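Local coordinates for erythrocyte membrane protein 1 (Plasmodium falciparum, PDB 2XU0), which probably binds host cell-surface receptors through domains such as this N-terminal segment and first Duffy-binding-like domain, a rosetting module with a role in heparin-mediated rosette inhibition, at residues R134-L146 with N160-I172. The protein carries 10 engineered substitutions. Numbering follows the deposited sequence.
Sequences RRRHICDQNLEFL and NVLVTAKYEGNYI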
loop_
_atom_site.group_PDB
_atom_site.type_symbol
_atom_site.label_atom_id
_atom_site.label_comp_id
_atom_site.label_asym_id
_atom_site.label_seq_id
_atom_site.Cartn_x
_atom_site.Cartn_y
_atom_site.Cartn_z
ATOM N N ARG A 134 -3.698 -5.608 2.480
ATOM C CA ARG A 134 -4.790 -5.038 1.691
ATOM C C ARG A 134 -4.880 -5.784 0.348
ATOM O O ARG A 134 -5.971 -6.070 -0.107
ATOM C CB ARG A 134 -4.621 -3.506 1.510
ATOM C CG ARG A 134 -5.790 -2.781 0.792
ATOM C CD ARG A 134 -5.367 -1.506 0.048
ATOM N NE ARG A 134 -4.016 -1.641 -0.514
ATOM C CZ ARG A 134 -3.727 -2.249 -1.656
ATOM N NH1 ARG A 134 -4.697 -2.699 -2.441
ATOM N NH2 ARG A 134 -2.468 -2.404 -2.028
ATOM N N ARG A 135 -3.731 -6.144 -0.266
ATOM C CA ARG A 135 -3.739 -6.865 -1.536
ATOM C C ARG A 135 -4.126 -8.311 -1.345
ATOM O O ARG A 135 -4.894 -8.824 -2.143
ATOM C CB ARG A 135 -2.361 -6.760 -2.295
ATOM C CG ARG A 135 -2.193 -7.725 -3.495
ATOM C CD ARG A 135 -3.075 -7.335 -4.684
ATOM N NE ARG A 135 -3.099 -8.361 -5.740
ATOM C CZ ARG A 135 -3.938 -9.397 -5.794
ATOM N NH1 ARG A 135 -4.827 -9.595 -4.829
ATOM N NH2 ARG A 135 -3.901 -10.235 -6.817
ATOM N N ARG A 136 -3.482 -8.998 -0.400
ATOM C CA ARG A 136 -3.696 -10.432 -0.134
ATOM C C ARG A 136 -5.189 -10.829 -0.098
ATOM O O ARG A 136 -5.591 -11.824 -0.708
ATOM C CB ARG A 136 -3.043 -10.817 1.202
ATOM C CG ARG A 136 -1.522 -10.853 1.183
ATOM C CD ARG A 136 -1.006 -11.288 2.531
ATOM N NE ARG A 136 -1.039 -12.751 2.629
ATOM C CZ ARG A 136 -0.469 -13.448 3.605
ATOM N NH1 ARG A 136 0.164 -12.826 4.595
ATOM N NH2 ARG A 136 -0.528 -14.773 3.603
ATOM N N HIS A 137 -6.007 -10.017 0.562
ATOM C CA HIS A 137 -7.425 -10.326 0.741
ATOM C C HIS A 137 -8.382 -9.499 -0.097
ATOM O O HIS A 137 -9.563 -9.444 0.217
ATOM C CB HIS A 137 -7.771 -10.290 2.234
ATOM C CG HIS A 137 -6.711 -10.885 3.100
ATOM N ND1 HIS A 137 -6.377 -12.236 3.019
ATOM C CD2 HIS A 137 -5.935 -10.299 4.038
ATOM C CE1 HIS A 137 -5.419 -12.420 3.914
ATOM N NE2 HIS A 137 -5.124 -11.285 4.555
ATOM N N ILE A 138 -7.887 -8.909 -1.203
ATOM C CA ILE A 138 -8.675 -8.105 -2.140
ATOM C C ILE A 138 -9.963 -8.835 -2.591
ATOM O O ILE A 138 -9.948 -10.060 -2.792
ATOM C CB ILE A 138 -7.788 -7.606 -3.334
ATOM C CG1 ILE A 138 -8.019 -6.117 -3.611
ATOM C CG2 ILE A 138 -7.942 -8.472 -4.622
ATOM C CD1 ILE A 138 -7.005 -5.448 -4.565
ATOM N N CYS A 139 -11.062 -8.079 -2.752
ATOM C CA CYS A 139 -12.357 -8.641 -3.164
ATOM C C CYS A 139 -12.455 -8.870 -4.665
ATOM O O CYS A 139 -13.162 -8.128 -5.351
ATOM C CB CYS A 139 -13.511 -7.789 -2.641
ATOM S SG CYS A 139 -13.557 -7.629 -0.840
ATOM N N ASP A 140 -11.786 -9.932 -5.171
ATOM C CA ASP A 140 -11.689 -10.290 -6.592
ATOM C C ASP A 140 -12.418 -11.603 -6.969
ATOM O O ASP A 140 -12.348 -12.045 -8.120
ATOM C CB ASP A 140 -10.174 -10.430 -6.959
ATOM C CG ASP A 140 -9.455 -11.633 -6.329
ATOM O OD1 ASP A 140 -10.004 -12.232 -5.362
ATOM O OD2 ASP A 140 -8.326 -11.935 -6.752
ATOM N N GLN A 141 -13.093 -12.225 -5.997
ATOM C CA GLN A 141 -13.776 -13.511 -6.156
ATOM C C GLN A 141 -14.688 -13.703 -7.366
ATOM O O GLN A 141 -14.629 -14.759 -8.002
ATOM C CB GLN A 141 -14.386 -13.963 -4.837
ATOM C CG GLN A 141 -14.332 -15.471 -4.639
ATOM C CD GLN A 141 -15.671 -16.136 -4.815
ATOM O OE1 GLN A 141 -15.757 -17.246 -5.341
ATOM N NE2 GLN A 141 -16.736 -15.496 -4.333
ATOM N N ASN A 142 -15.439 -12.659 -7.761
ATOM C CA ASN A 142 -16.333 -12.690 -8.921
ATOM C C ASN A 142 -15.590 -12.824 -10.231
ATOM O O ASN A 142 -16.145 -13.367 -11.205
ATOM C CB ASN A 142 -17.215 -11.432 -8.938
ATOM C CG ASN A 142 -16.455 -10.138 -9.072
ATOM O OD1 ASN A 142 -15.586 -9.791 -8.250
ATOM N ND2 ASN A 142 -16.764 -9.408 -10.122
ATOM N N LEU A 143 -14.319 -12.339 -10.268
ATOM C CA LEU A 143 -13.471 -12.433 -11.455
ATOM C C LEU A 143 -12.952 -13.864 -11.673
ATOM O O LEU A 143 -12.370 -14.124 -12.720
ATOM C CB LEU A 143 -12.321 -11.395 -11.454
ATOM C CG LEU A 143 -12.678 -9.893 -11.275
ATOM C CD1 LEU A 143 -11.452 -9.017 -11.503
ATOM C CD2 LEU A 143 -13.794 -9.454 -12.233
ATOM N N GLU A 144 -13.216 -14.802 -10.725
ATOM C CA GLU A 144 -12.846 -16.233 -10.867
ATOM C C GLU A 144 -13.913 -16.997 -11.684
ATOM O O GLU A 144 -13.797 -18.205 -11.876
ATOM C CB GLU A 144 -12.682 -16.908 -9.498
ATOM C CG GLU A 144 -11.606 -16.323 -8.597
ATOM C CD GLU A 144 -11.375 -17.101 -7.319
ATOM O OE1 GLU A 144 -11.506 -18.346 -7.350
ATOM O OE2 GLU A 144 -11.073 -16.467 -6.281
ATOM N N PHE A 145 -14.932 -16.268 -12.193
ATOM C CA PHE A 145 -16.089 -16.778 -12.929
ATOM C C PHE A 145 -16.323 -15.991 -14.211
ATOM O O PHE A 145 -17.447 -15.574 -14.513
ATOM C CB PHE A 145 -17.332 -16.743 -12.001
ATOM C CG PHE A 145 -17.122 -17.540 -10.735
ATOM C CD1 PHE A 145 -17.320 -18.918 -10.718
ATOM C CD2 PHE A 145 -16.687 -16.923 -9.570
ATOM C CE1 PHE A 145 -17.085 -19.659 -9.557
ATOM C CE2 PHE A 145 -16.435 -17.666 -8.419
ATOM C CZ PHE A 145 -16.659 -19.026 -8.413
ATOM N N LEU A 146 -15.242 -15.798 -14.973
ATOM C CA LEU A 146 -15.241 -15.065 -16.228
ATOM C C LEU A 146 -15.214 -16.026 -17.413
ATOM O O LEU A 146 -15.592 -15.635 -18.519
ATOM C CB LEU A 146 -14.025 -14.122 -16.254
ATOM C CG LEU A 146 -14.198 -12.610 -15.938
ATOM C CD1 LEU A 146 -15.366 -12.316 -14.993
ATOM C CD2 LEU A 146 -12.907 -12.031 -15.378
ATOM N N ASN A 160 -18.548 -6.834 -14.579
ATOM C CA ASN A 160 -17.846 -7.603 -13.538
ATOM C C ASN A 160 -16.838 -6.780 -12.732
ATOM O O ASN A 160 -16.841 -6.846 -11.503
ATOM C CB ASN A 160 -17.161 -8.832 -14.148
ATOM C CG ASN A 160 -18.158 -9.846 -14.646
ATOM O OD1 ASN A 160 -18.514 -9.878 -15.828
ATOM N ND2 ASN A 160 -18.666 -10.660 -13.744
ATOM N N VAL A 161 -16.008 -5.976 -13.429
ATOM C CA VAL A 161 -14.992 -5.118 -12.808
ATOM C C VAL A 161 -15.616 -4.032 -11.936
ATOM O O VAL A 161 -15.104 -3.743 -10.856
ATOM C CB VAL A 161 -13.942 -4.592 -13.843
ATOM C CG1 VAL A 161 -12.907 -3.674 -13.165
ATOM C CG2 VAL A 161 -13.233 -5.764 -14.537
ATOM N N LEU A 162 -16.757 -3.466 -12.368
ATOM C CA LEU A 162 -17.468 -2.455 -11.561
ATOM C C LEU A 162 -17.991 -3.091 -10.288
ATOM O O LEU A 162 -17.886 -2.489 -9.221
ATOM C CB LEU A 162 -18.617 -1.785 -12.331
ATOM C CG LEU A 162 -18.282 -0.894 -13.536
ATOM C CD1 LEU A 162 -19.517 -0.154 -13.980
ATOM C CD2 LEU A 162 -17.198 0.121 -13.235
ATOM N N VAL A 163 -18.465 -4.354 -10.382
ATOM C CA VAL A 163 -18.952 -5.131 -9.218
ATOM C C VAL A 163 -17.778 -5.333 -8.240
ATOM O O VAL A 163 -17.952 -5.133 -7.036
ATOM C CB VAL A 163 -19.622 -6.479 -9.668
ATOM C CG1 VAL A 163 -19.963 -7.387 -8.468
ATOM C CG2 VAL A 163 -20.874 -6.217 -10.525
ATOM N N THR A 164 -16.555 -5.661 -8.767
ATOM C CA THR A 164 -15.358 -5.842 -7.921
ATOM C C THR A 164 -15.047 -4.515 -7.187
ATOM O O THR A 164 -14.871 -4.497 -5.963
ATOM C CB THR A 164 -14.158 -6.276 -8.820
ATOM O OG1 THR A 164 -14.436 -7.509 -9.478
ATOM C CG2 THR A 164 -12.857 -6.370 -8.067
ATOM N N ALA A 165 -14.998 -3.410 -7.951
ATOM C CA ALA A 165 -14.708 -2.068 -7.430
ATOM C C ALA A 165 -15.673 -1.645 -6.333
ATOM O O ALA A 165 -15.234 -1.280 -5.236
ATOM C CB ALA A 165 -14.685 -1.057 -8.577
ATOM N N LYS A 166 -16.997 -1.761 -6.593
ATOM C CA LYS A 166 -18.025 -1.437 -5.595
ATOM C C LYS A 166 -17.754 -2.154 -4.260
ATOM O O LYS A 166 -17.621 -1.504 -3.205
ATOM C CB LYS A 166 -19.424 -1.798 -6.141
ATOM C CG LYS A 166 -20.552 -1.711 -5.091
ATOM C CD LYS A 166 -21.788 -2.519 -5.506
ATOM C CE LYS A 166 -22.903 -2.535 -4.476
ATOM N NZ LYS A 166 -22.577 -3.358 -3.277
ATOM N N TYR A 167 -17.588 -3.488 -4.324
ATOM C CA TYR A 167 -17.363 -4.280 -3.113
ATOM C C TYR A 167 -16.066 -4.044 -2.440
ATOM O O TYR A 167 -16.057 -3.846 -1.219
ATOM C CB TYR A 167 -17.628 -5.764 -3.364
ATOM C CG TYR A 167 -19.110 -6.073 -3.392
ATOM C CD1 TYR A 167 -19.822 -6.054 -4.586
ATOM C CD2 TYR A 167 -19.820 -6.293 -2.212
ATOM C CE1 TYR A 167 -21.182 -6.354 -4.624
ATOM C CE2 TYR A 167 -21.190 -6.567 -2.233
ATOM C CZ TYR A 167 -21.864 -6.612 -3.444
ATOM O OH TYR A 167 -23.208 -6.887 -3.479
ATOM N N GLU A 168 -14.964 -3.964 -3.227
ATOM C CA GLU A 168 -13.631 -3.668 -2.663
ATOM C C GLU A 168 -13.658 -2.323 -1.906
ATOM O O GLU A 168 -13.174 -2.238 -0.771
ATOM C CB GLU A 168 -12.551 -3.661 -3.794
ATOM C CG GLU A 168 -11.144 -3.304 -3.313
ATOM C CD GLU A 168 -10.539 -4.150 -2.205
ATOM O OE1 GLU A 168 -10.925 -5.337 -2.071
ATOM O OE2 GLU A 168 -9.618 -3.648 -1.520
ATOM N N GLY A 169 -14.237 -1.300 -2.551
ATOM C CA GLY A 169 -14.417 0.030 -1.974
ATOM C C GLY A 169 -15.231 -0.020 -0.699
ATOM O O GLY A 169 -14.861 0.587 0.313
ATOM N N ASN A 170 -16.348 -0.797 -0.731
ATOM C CA ASN A 170 -17.174 -0.969 0.462
ATOM C C ASN A 170 -16.379 -1.557 1.593
ATOM O O ASN A 170 -16.418 -1.006 2.695
ATOM C CB ASN A 170 -18.427 -1.784 0.158
ATOM C CG ASN A 170 -19.663 -1.084 0.656
ATOM O OD1 ASN A 170 -19.758 -0.678 1.827
ATOM N ND2 ASN A 170 -20.590 -0.841 -0.246
ATOM N N TYR A 171 -15.546 -2.601 1.323
ATOM C CA TYR A 171 -14.736 -3.149 2.413
ATOM C C TYR A 171 -13.798 -2.084 2.940
ATOM O O TYR A 171 -13.747 -1.878 4.149
ATOM C CB TYR A 171 -13.938 -4.437 2.035
ATOM C CG TYR A 171 -12.931 -4.749 3.129
ATOM C CD1 TYR A 171 -13.310 -5.445 4.272
ATOM C CD2 TYR A 171 -11.658 -4.179 3.112
ATOM C CE1 TYR A 171 -12.442 -5.593 5.356
ATOM C CE2 TYR A 171 -10.800 -4.284 4.203
ATOM C CZ TYR A 171 -11.181 -5.027 5.308
ATOM O OH TYR A 171 -10.322 -5.163 6.367
ATOM N N ILE A 172 -12.989 -1.436 2.031
ATOM C CA ILE A 172 -11.986 -0.458 2.471
ATOM C C ILE A 172 -12.607 0.600 3.341
ATOM O O ILE A 172 -12.107 0.876 4.429
ATOM C CB ILE A 172 -11.167 0.185 1.288
ATOM C CG1 ILE A 172 -10.326 -0.842 0.465
ATOM C CG2 ILE A 172 -10.363 1.420 1.737
ATOM C CD1 ILE A 172 -9.247 -1.532 1.167
#
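In the Duffy-binding-like fold, the segment from the end of helix 133-136 through an inverse gamma turn at Cys-139, half of the Cys-97–Cys-139 disulfide, into a 3-10 turn (141-144) runs antiparallel along helix 154-175, and Cys-139 sits against Glu-168. CA-CA pairings fall from Glu-168 through Thr-164 to Asn-160 as 134-146 advances from Cys-139 to Leu-143. At the cystine, the backbone N of Cys-139 donates to OE1 of Glu-168 over 2.8 Å; the N-H...O angle of 173° makes this bond nearly straight. The Glu-168 side chain leaves the helix with CG anti to the backbone N, then bends at chi2 (57°), which brings the carboxylate up to the loop. There the Ile-138 side chain crosses that of Glu-168 at about a right angle, its CG1 3.4 Å from OE1. Further along, the Asn-142 amide meets the helix by both ends. Its OD1 lies 2.8 Å from OG1 of Thr-164, while ND2 donates to the backbone O of Asn-160 at 2.9 Å. The latter bond is bent (131° at the hydrogen), with the donor above the carbonyl plane; the same oxygen also accepts from Thr-164 N. CD2 of Leu-143 rests 3.9 Å from CB of Asn-160. Elsewhere, Arg-104 pairs with OE1 of Glu-168, giving this buried carboxylate a countercharge, and Ser-195 of helix 186-204 bonds OE2. Val-217 of helix 216-231 touches Leu-143, whereas Val-161 packs on Ile-264 of helix 249-268.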